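Local coordinates for CRS2 (Zea mays, PDB 1RYB), which is required for splicing group IIB introns in chloroplasts, in complexes with CAF1 or CAF2, and has the peptidyl-tRNA hydrolase fold without that enzyme's activity, at residues 16-21 and 68-73; 51-56 and 72-77; 59-64 and 76-81. All blocks are in the same frame, centred on the assembly; numbering follows the deposited sequence. Where two conformers were deposited one is given.

Contact 1 of 3, residues 16-21 and 68-73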
loop_
_atom_site.group_PDB
_atom_site.type_symbol
_atom_site.label_atom_id
_atom_site.label_comp_id
_atom_site.label_asym_id
_atom_site.label_seq_id
_atom_site.Cartn_x
_atom_site.Cartn_y
_atom_site.Cartn_z
ATOM N N THR A 16 -2.446 -10.555 17.620
ATOM C CA THR A 16 -2.684 -9.177 17.318
ATOM C C THR A 16 -2.829 -9.004 15.787
ATOM O O THR A 16 -2.008 -9.508 15.012
ATOM C CB THR A 16 -1.522 -8.360 17.891
ATOM O OG1 THR A 16 -1.364 -8.717 19.261
ATOM C CG2 THR A 16 -1.835 -6.884 17.783
ATOM N N PRO A 17 -3.921 -8.362 15.335
ATOM C CA PRO A 17 -4.147 -8.257 13.865
ATOM C C PRO A 17 -3.247 -7.274 13.181
ATOM O O PRO A 17 -2.574 -6.468 13.828
ATOM C CB PRO A 17 -5.595 -7.808 13.651
ATOM C CG PRO A 17 -6.067 -7.277 15.002
ATOM C CD PRO A 17 -5.018 -7.693 16.067
ATOM N N TRP A 18 -3.244 -7.383 11.848
ATOM C CA TRP A 18 -2.575 -6.435 10.953
ATOM C C TRP A 18 -3.600 -5.735 10.096
ATOM O O TRP A 18 -4.657 -6.284 9.772
ATOM C CB TRP A 18 -1.575 -7.095 9.974
ATOM C CG TRP A 18 -0.281 -7.495 10.642
ATOM C CD1 TRP A 18 -0.132 -8.477 11.626
ATOM C CD2 TRP A 18 1.033 -6.982 10.362
ATOM N NE1 TRP A 18 1.182 -8.570 11.975
ATOM C CE2 TRP A 18 1.926 -7.646 11.235
ATOM C CE3 TRP A 18 1.531 -5.981 9.514
ATOM C CZ2 TRP A 18 3.306 -7.435 11.143
ATOM C CZ3 TRP A 18 2.923 -5.698 9.542
ATOM C CH2 TRP A 18 3.767 -6.411 10.342
ATOM N N LEU A 19 -3.243 -4.518 9.697
ATOM C CA LEU A 19 -4.082 -3.791 8.773
ATOM C C LEU A 19 -3.180 -3.527 7.604
ATOM O O LEU A 19 -2.189 -2.868 7.765
ATOM C CB LEU A 19 -4.612 -2.505 9.437
ATOM C CG LEU A 19 -5.608 -1.666 8.600
ATOM C CD1 LEU A 19 -6.019 -0.484 9.525
ATOM C CD2 LEU A 19 -4.835 -1.035 7.420
ATOM N N ILE A 20 -3.498 -4.097 6.443
ATOM C CA ILE A 20 -2.690 -3.982 5.284
ATOM C C ILE A 20 -3.391 -3.057 4.336
ATOM O O ILE A 20 -4.452 -3.427 3.714
ATOM C CB ILE A 20 -2.473 -5.415 4.668
ATOM C CG1 ILE A 20 -1.694 -6.345 5.682
ATOM C CG2 ILE A 20 -1.675 -5.285 3.337
ATOM C CD1 ILE A 20 -1.718 -7.775 5.283
ATOM N N ALA A 21 -2.821 -1.851 4.173
ATOM C CA ALA A 21 -3.531 -0.837 3.351
ATOM C C ALA A 21 -2.751 -0.439 2.125
ATOM O O ALA A 21 -1.594 -0.162 2.229
ATOM C CB ALA A 21 -3.791 0.428 4.229
ATOM N N GLY A 68 -1.795 -17.161 7.345
ATOM C CA GLY A 68 -1.384 -18.083 8.361
ATOM C C GLY A 68 -2.422 -17.963 9.484
ATOM O O GLY A 68 -3.630 -17.898 9.202
ATOM N N GLU A 69 -1.981 -17.930 10.736
ATOM C CA GLU A 69 -2.829 -17.802 11.917
ATOM C C GLU A 69 -3.039 -16.365 12.310
ATOM O O GLU A 69 -3.649 -16.084 13.326
ATOM C CB GLU A 69 -2.242 -18.583 13.143
ATOM C CG GLU A 69 -2.056 -20.101 12.820
ATOM C CD GLU A 69 -1.092 -20.857 13.739
ATOM O OE1 GLU A 69 -0.699 -20.429 14.827
ATOM O OE2 GLU A 69 -0.784 -22.071 13.280
ATOM N N VAL A 70 -2.504 -15.438 11.504
ATOM C CA VAL A 70 -2.626 -14.033 11.883
ATOM C C VAL A 70 -3.846 -13.408 11.210
ATOM O O VAL A 70 -3.974 -13.410 10.002
ATOM C CB VAL A 70 -1.340 -13.203 11.439
ATOM C CG1 VAL A 70 -1.338 -11.769 12.000
ATOM C CG2 VAL A 70 -0.082 -13.951 11.878
ATOM N N PRO A 71 -4.672 -12.844 11.991
ATOM C CA PRO A 71 -5.860 -12.125 11.452
ATOM C C PRO A 71 -5.373 -10.819 10.798
ATOM O O PRO A 71 -4.532 -10.079 11.349
ATOM C CB PRO A 71 -6.694 -11.781 12.677
ATOM C CG PRO A 71 -6.037 -12.458 13.871
ATOM C CD PRO A 71 -4.648 -12.943 13.483
ATOM N N VAL A 72 -5.939 -10.495 9.659
ATOM C CA VAL A 72 -5.559 -9.241 9.035
ATOM C C VAL A 72 -6.799 -8.597 8.432
ATOM O O VAL A 72 -7.819 -9.269 8.106
ATOM C CB VAL A 72 -4.566 -9.516 7.849
ATOM C CG1 VAL A 72 -3.340 -10.326 8.265
ATOM C CG2 VAL A 72 -5.219 -10.228 6.636
ATOM N N LEU A 73 -6.680 -7.308 8.190
ATOM C CA LEU A 73 -7.668 -6.669 7.333
ATOM C C LEU A 73 -6.937 -6.093 6.146
ATOM O O LEU A 73 -5.799 -5.703 6.288
ATOM C CB LEU A 73 -8.617 -5.710 8.018
ATOM C CG LEU A 73 -8.025 -4.591 8.797
ATOM C CD1 LEU A 73 -9.029 -3.448 8.741
ATOM C CD2 LEU A 73 -7.888 -4.968 10.268
#
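Leu73 crosses Leu19 at a slant on one face of the sheet, CG to CG at 3.8 Å. Its CG stands between the backbone N and the carbonyl carbon (chi1 55°), which swings the branch back over the neighbouring strand and brings Leu73 CD2 to 3.5 Å from Trp18 O. Trp18 O also accepts Leu73 N at 2.8 Å, so Leu73 both bonds to the Trp18 peptide and lies against it. Cutting this side chain back to an alanine would probably open a gap beside Leu19 CG and remove the apolar cover from the Trp18 carbonyl.

Trp18 goes to the other face, together with Val72. With CG anti to the carbonyl carbon, its indole swings toward Val70, whose CG1 comes in obliquely to 3.5 Å from Trp18 CD1. The indole also stacks with His101 and touches Leu189 and Val190 of helix 169-192.

Between the two faces runs a parallel ladder. Trp18 N bonds to Pro71 O at 3.0 Å, and Ile20 N reaches Leu73 O at 2.8 Å almost straight (176° at the hydrogen). At the outer end Pro17 CA adds a CH...O contact of 3.1 Å to Pro71 O.

The short strand segments cross at 37°, a marked twist. With helix 84-94 meeting Leu19 and helix 169-192 meeting Trp18, the pair belongs to the central sheet of the alpha/beta/alpha sandwich of the peptidyl-tRNA hydrolase family.

Contact 2 of 3, residues 51-56 and 72-77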
loop_
_atom_site.group_PDB
_atom_site.type_symbol
_atom_site.label_atom_id
_atom_site.label_comp_id
_atom_site.label_asym_id
_atom_site.label_seq_id
_atom_site.Cartn_x
_atom_site.Cartn_y
_atom_site.Cartn_z
ATOM N N ILE A 51 -9.274 -13.575 0.381
ATOM C CA ILE A 51 -10.053 -12.547 1.059
ATOM C C ILE A 51 -10.870 -11.758 0.056
ATOM O O ILE A 51 -10.387 -11.339 -0.980
ATOM C CB ILE A 51 -9.207 -11.601 1.960
ATOM C CG1 ILE A 51 -8.470 -12.349 3.042
ATOM C CG2 ILE A 51 -10.107 -10.582 2.607
ATOM C CD1 ILE A 51 -7.296 -11.507 3.620
ATOM N N THR A 52 -12.148 -11.558 0.339
ATOM C CA THR A 52 -12.939 -10.788 -0.597
ATOM C C THR A 52 -13.120 -9.332 -0.040
ATOM O O THR A 52 -13.457 -9.144 1.175
ATOM C CB THR A 52 -14.245 -11.570 -0.980
ATOM O OG1 THR A 52 -14.301 -12.798 -0.231
ATOM C CG2 THR A 52 -14.211 -11.947 -2.475
ATOM N N MET A 53 -12.736 -8.308 -0.848
ATOM C CA MET A 53 -12.756 -6.953 -0.334
ATOM C C MET A 53 -14.149 -6.269 -0.516
ATOM O O MET A 53 -14.306 -5.283 -1.221
ATOM C CB MET A 53 -11.510 -6.147 -0.741
ATOM C CG MET A 53 -10.199 -6.489 0.084
ATOM S SD MET A 53 -9.078 -5.148 -0.248
ATOM C CE MET A 53 -8.302 -5.799 -1.722
ATOM N N ASN A 54 -15.175 -6.793 0.166
ATOM C CA ASN A 54 -16.490 -6.265 -0.015
ATOM C C ASN A 54 -17.166 -5.648 1.221
ATOM O O ASN A 54 -18.392 -5.506 1.258
ATOM C CB ASN A 54 -17.361 -7.315 -0.694
ATOM C CG ASN A 54 -17.665 -8.499 0.227
ATOM O OD1 ASN A 54 -17.037 -8.694 1.338
ATOM N ND2 ASN A 54 -18.714 -9.245 -0.166
ATOM N N THR A 55 -16.371 -5.194 2.169
ATOM C CA THR A 55 -16.949 -4.513 3.292
ATOM C C THR A 55 -16.723 -3.067 3.087
ATOM O O THR A 55 -15.611 -2.659 2.728
ATOM C CB THR A 55 -16.295 -4.957 4.583
ATOM O OG1 THR A 55 -16.637 -6.309 4.736
ATOM C CG2 THR A 55 -16.884 -4.160 5.727
ATOM N N ILE A 56 -17.800 -2.276 3.249
ATOM C CA ILE A 56 -17.721 -0.835 3.158
ATOM C C ILE A 56 -17.689 -0.264 4.559
ATOM O O ILE A 56 -18.624 -0.482 5.311
ATOM C CB ILE A 56 -18.901 -0.255 2.366
ATOM C CG1 ILE A 56 -18.620 -0.571 0.848
ATOM C CG2 ILE A 56 -18.948 1.279 2.643
ATOM C CD1 ILE A 56 -19.731 -0.173 -0.132
ATOM N N VAL A 72 -5.939 -10.495 9.659
ATOM C CA VAL A 72 -5.559 -9.241 9.035
ATOM C C VAL A 72 -6.799 -8.597 8.432
ATOM O O VAL A 72 -7.819 -9.269 8.106
ATOM C CB VAL A 72 -4.566 -9.516 7.849
ATOM C CG1 VAL A 72 -3.340 -10.326 8.265
ATOM C CG2 VAL A 72 -5.219 -10.228 6.636
ATOM N N LEU A 73 -6.680 -7.308 8.190
ATOM C CA LEU A 73 -7.668 -6.669 7.333
ATOM C C LEU A 73 -6.937 -6.093 6.146
ATOM O O LEU A 73 -5.799 -5.703 6.288
ATOM C CB LEU A 73 -8.617 -5.710 8.018
ATOM C CG LEU A 73 -8.025 -4.591 8.797
ATOM C CD1 LEU A 73 -9.029 -3.448 8.741
ATOM C CD2 LEU A 73 -7.888 -4.968 10.268
ATOM N N VAL A 74 -7.500 -6.209 4.967
ATOM C CA VAL A 74 -6.892 -5.660 3.760
ATOM C C VAL A 74 -7.740 -4.516 3.331
ATOM O O VAL A 74 -8.893 -4.678 3.251
ATOM C CB VAL A 74 -6.639 -6.690 2.626
ATOM C CG1 VAL A 74 -5.587 -7.713 3.042
ATOM C CG2 VAL A 74 -7.897 -7.364 2.227
ATOM N N VAL A 75 -7.162 -3.343 3.095
ATOM C CA VAL A 75 -7.959 -2.136 2.914
ATOM C C VAL A 75 -7.520 -1.279 1.716
ATOM O O VAL A 75 -6.335 -1.120 1.501
ATOM C CB VAL A 75 -7.667 -1.268 4.158
ATOM C CG1 VAL A 75 -8.346 0.099 4.100
ATOM C CG2 VAL A 75 -7.973 -1.965 5.451
ATOM N N LYS A 76 -8.497 -0.734 0.994
ATOM C CA LYS A 76 -8.319 0.229 -0.105
ATOM C C LYS A 76 -9.191 1.412 0.257
ATOM O O LYS A 76 -10.444 1.367 0.129
ATOM C CB LYS A 76 -8.775 -0.319 -1.465
ATOM C CG LYS A 76 -7.846 -1.496 -1.902
ATOM C CD LYS A 76 -7.973 -1.837 -3.403
ATOM C CE LYS A 76 -9.317 -2.457 -3.706
ATOM N NZ LYS A 76 -9.506 -2.887 -5.122
ATOM N N PRO A 77 -8.594 2.467 0.770
ATOM C CA PRO A 77 -9.372 3.642 1.081
ATOM C C PRO A 77 -9.956 4.205 -0.214
ATOM O O PRO A 77 -9.334 4.185 -1.297
ATOM C CB PRO A 77 -8.360 4.672 1.623
ATOM C CG PRO A 77 -7.154 3.834 2.063
ATOM C CD PRO A 77 -7.196 2.632 1.131
#
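Met53 drops its side chain onto Val74, the two crossing at about a right angle. Its sulfur rests on the backbone, Met53 SD lying 3.5 Å from Val74 O. Val74 was deposited in two conformers, and all contacts of its CG2 are those of the conformer given: Met53 SD is 3.5 Å from Val74 CG2, and Met53 CG comes to 3.3 Å, a squeeze that is doubtful as a measure of strain. Ile51 closes in beside it: its CG2 points tip to tip at Val74 CG2 (3.9 Å), while Ile51 CD1 crosses obliquely to Val72 CG2, also at 3.9 Å.

Toward Lys76 the packing relaxes. The Met53 chain bends at chi3 (-88°), carrying its methyl CE to 4.0 Å from Lys76 CE, an apolar touch on the lysine's stem. The lysine amine itself is held by a salt bridge to Asp43. On the outer side Thr52 and Asn54 are exposed, and the backbone makes an inverse gamma turn centred on Met53.

No hydrogen bond joins the two segments: Ile51 and Met53 lie in the loop before strand 55-57, and strand 60-67 separates that strand from 70-77. The loop packs on the face of strand 70-77 through the side chains of Ile51 and Met53, with helix 37-48 alongside: Ala46 and Asp43 touch Met53, and Phe39 and Val42 touch Lys76.

Contact 3 of 3, residues 59-64 and 76-81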
loop_
_atom_site.group_PDB
_atom_site.type_symbol
_atom_site.label_atom_id
_atom_site.label_comp_id
_atom_site.label_asym_id
_atom_site.label_seq_id
_atom_site.Cartn_x
_atom_site.Cartn_y
_atom_site.Cartn_z
ATOM N N LYS A 59 -14.806 5.019 5.005
ATOM C CA LYS A 59 -14.367 5.552 3.690
ATOM C C LYS A 59 -13.530 4.588 2.937
ATOM O O LYS A 59 -12.772 5.028 2.088
ATOM C CB LYS A 59 -13.465 6.760 3.939
ATOM C CG LYS A 59 -14.120 7.899 4.740
ATOM C CD LYS A 59 -13.196 9.120 4.881
ATOM C CE LYS A 59 -13.957 10.415 5.089
ATOM N NZ LYS A 59 -14.753 10.330 6.322
ATOM N N SER A 60 -13.709 3.268 3.157
ATOM C CA SER A 60 -12.870 2.299 2.475
ATOM C C SER A 60 -13.655 1.114 1.994
ATOM O O SER A 60 -14.762 0.877 2.434
ATOM C CB SER A 60 -11.878 1.711 3.513
ATOM O OG SER A 60 -11.070 2.784 4.053
ATOM N N LEU A 61 -13.000 0.352 1.191
ATOM C CA LEU A 61 -13.367 -1.011 0.840
ATOM C C LEU A 61 -12.393 -1.857 1.652
ATOM O O LEU A 61 -11.190 -1.554 1.701
ATOM C CB LEU A 61 -13.109 -1.350 -0.652
ATOM C CG LEU A 61 -14.276 -1.047 -1.513
ATOM C CD1 LEU A 61 -13.856 -1.290 -2.974
ATOM C CD2 LEU A 61 -15.429 -1.969 -1.065
ATOM N N LEU A 62 -12.883 -2.912 2.324
ATOM C CA LEU A 62 -11.933 -3.739 3.011
ATOM C C LEU A 62 -12.423 -5.146 3.018
ATOM O O LEU A 62 -13.612 -5.395 2.748
ATOM C CB LEU A 62 -11.598 -3.253 4.437
ATOM C CG LEU A 62 -12.778 -3.226 5.396
ATOM C CD1 LEU A 62 -12.891 -4.546 6.219
ATOM C CD2 LEU A 62 -12.677 -2.062 6.382
ATOM N N GLY A 63 -11.532 -6.040 3.424
ATOM C CA GLY A 63 -11.843 -7.486 3.617
ATOM C C GLY A 63 -11.129 -7.981 4.858
ATOM O O GLY A 63 -10.019 -7.535 5.186
ATOM N N ILE A 64 -11.728 -8.943 5.483
ATOM C CA ILE A 64 -11.167 -9.484 6.687
ATOM C C ILE A 64 -10.825 -10.951 6.487
ATOM O O ILE A 64 -11.597 -11.736 5.893
ATOM C CB ILE A 64 -12.235 -9.330 7.719
ATOM C CG1 ILE A 64 -12.355 -7.849 8.191
ATOM C CG2 ILE A 64 -11.984 -10.273 8.872
ATOM C CD1 ILE A 64 -13.713 -7.504 8.839
ATOM N N LYS A 76 -8.497 -0.734 0.994
ATOM C CA LYS A 76 -8.319 0.229 -0.105
ATOM C C LYS A 76 -9.191 1.412 0.257
ATOM O O LYS A 76 -10.444 1.367 0.129
ATOM C CB LYS A 76 -8.775 -0.319 -1.465
ATOM C CG LYS A 76 -7.846 -1.496 -1.902
ATOM C CD LYS A 76 -7.973 -1.837 -3.403
ATOM C CE LYS A 76 -9.317 -2.457 -3.706
ATOM N NZ LYS A 76 -9.506 -2.887 -5.122
ATOM N N PRO A 77 -8.594 2.467 0.770
ATOM C CA PRO A 77 -9.372 3.642 1.081
ATOM C C PRO A 77 -9.956 4.205 -0.214
ATOM O O PRO A 77 -9.334 4.185 -1.297
ATOM C CB PRO A 77 -8.360 4.672 1.623
ATOM C CG PRO A 77 -7.154 3.834 2.063
ATOM C CD PRO A 77 -7.196 2.632 1.131
ATOM N N GLN A 78 -11.193 4.625 -0.107
ATOM C CA GLN A 78 -11.904 5.221 -1.208
ATOM C C GLN A 78 -12.177 6.708 -0.909
ATOM O O GLN A 78 -13.255 7.209 -1.180
ATOM C CB GLN A 78 -13.250 4.499 -1.453
ATOM C CG GLN A 78 -13.033 2.972 -1.566
ATOM C CD GLN A 78 -12.254 2.573 -2.796
ATOM O OE1 GLN A 78 -11.310 1.727 -2.716
ATOM N NE2 GLN A 78 -12.676 3.116 -3.939
ATOM N N SER A 79 -11.186 7.363 -0.345
ATOM C CA SER A 79 -11.319 8.741 0.106
ATOM C C SER A 79 -10.645 9.773 -0.814
ATOM O O SER A 79 -10.711 10.970 -0.604
ATOM C CB SER A 79 -10.529 8.725 1.401
ATOM O OG SER A 79 -9.221 8.166 1.156
ATOM N N TYR A 80 -9.953 9.267 -1.810
ATOM C CA TYR A 80 -8.952 9.973 -2.623
ATOM C C TYR A 80 -7.656 9.920 -1.867
ATOM O O TYR A 80 -7.652 9.901 -0.600
ATOM C CB TYR A 80 -9.284 11.436 -2.990
ATOM C CG TYR A 80 -10.392 11.458 -4.013
ATOM C CD1 TYR A 80 -11.709 11.632 -3.608
ATOM C CD2 TYR A 80 -10.122 11.305 -5.372
ATOM C CE1 TYR A 80 -12.724 11.719 -4.570
ATOM C CE2 TYR A 80 -11.125 11.316 -6.339
ATOM C CZ TYR A 80 -12.438 11.476 -5.917
ATOM O OH TYR A 80 -13.422 11.520 -6.892
ATOM N N MET A 81 -6.575 9.906 -2.628
ATOM C CA MET A 81 -5.204 9.751 -2.064
ATOM C C MET A 81 -4.860 10.692 -0.876
ATOM O O MET A 81 -4.347 10.291 0.141
ATOM C CB MET A 81 -4.192 9.963 -3.196
ATOM C CG MET A 81 -2.771 9.696 -2.772
ATOM S SD MET A 81 -2.534 8.001 -2.225
ATOM C CE MET A 81 -2.192 7.210 -3.827
#
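The flat amide of Gln78 has Leu61 over one face: Leu61 CD1 stands almost straight above the amide carbon Gln78 CD, 4.2 Å away, as the two side chains cross obliquely. At the amide's edge Lys76 O sits 3.0 Å from the atom modelled as Gln78 OE1; which end carries the oxygen is uncertain, but the plane is the same either way. With CG anti to the carbonyl carbon (chi1 -51°), Gln78 CG lies 3.8 Å from Leu61 N, and the bend at chi2 turns the amide under Leu61 CD1.

Underneath, the two strands pair antiparallel. Leu61 and Lys76 form a hydrogen-bonded pair: Lys76 N gives to Leu61 O at 2.9 Å, nearly straight (178° at the hydrogen), and Leu61 N gives to Lys76 O at 2.9 Å, tilted 32° off the carbonyl plane. Gln78 N bonds to Lys59 O at 2.7 Å and carries the pairing beyond the proline.

Ser60 and Pro77 make the non-hydrogen-bonded pair, on the face opposite Leu61 and Lys76. Their CA atoms are only 4.0 Å apart, and the small serine fits there with Ser60 OG 3.5 Å from Pro77 CA. That hydroxyl finds its bond in Ser58 O, and Ala87 of helix 84-94 touches both residues.

Across this open end of the hairpin 60-67/70-77, then, the polar grip is mostly main chain to main chain, and side chains add only light contact on each face. It probably helps to hold the start of the loop that runs on to Tyr80, a tRNA-binding residue by similarity to the hydrolases.

All three contacts use strand 70-77. Contact 1 holds one edge of it to strand 18-22 by parallel bonds; contact 3 holds the other edge to strand 60-67 by antiparallel ones; contact 2 lies on a face, with side-chain packing in place of a ladder. Contacts 1 and 2 meet where Ile20 O probably bonds to Val75 N, and contacts 2 and 3 where Val74 N probably bonds to Gly63 O. Contact 2 is the most buried, has no hydrogen bond between its segments and is mainly apolar. Contacts 1 and 3 are partly buried, the first running out at its prolines, the second leading into the loop of Tyr80.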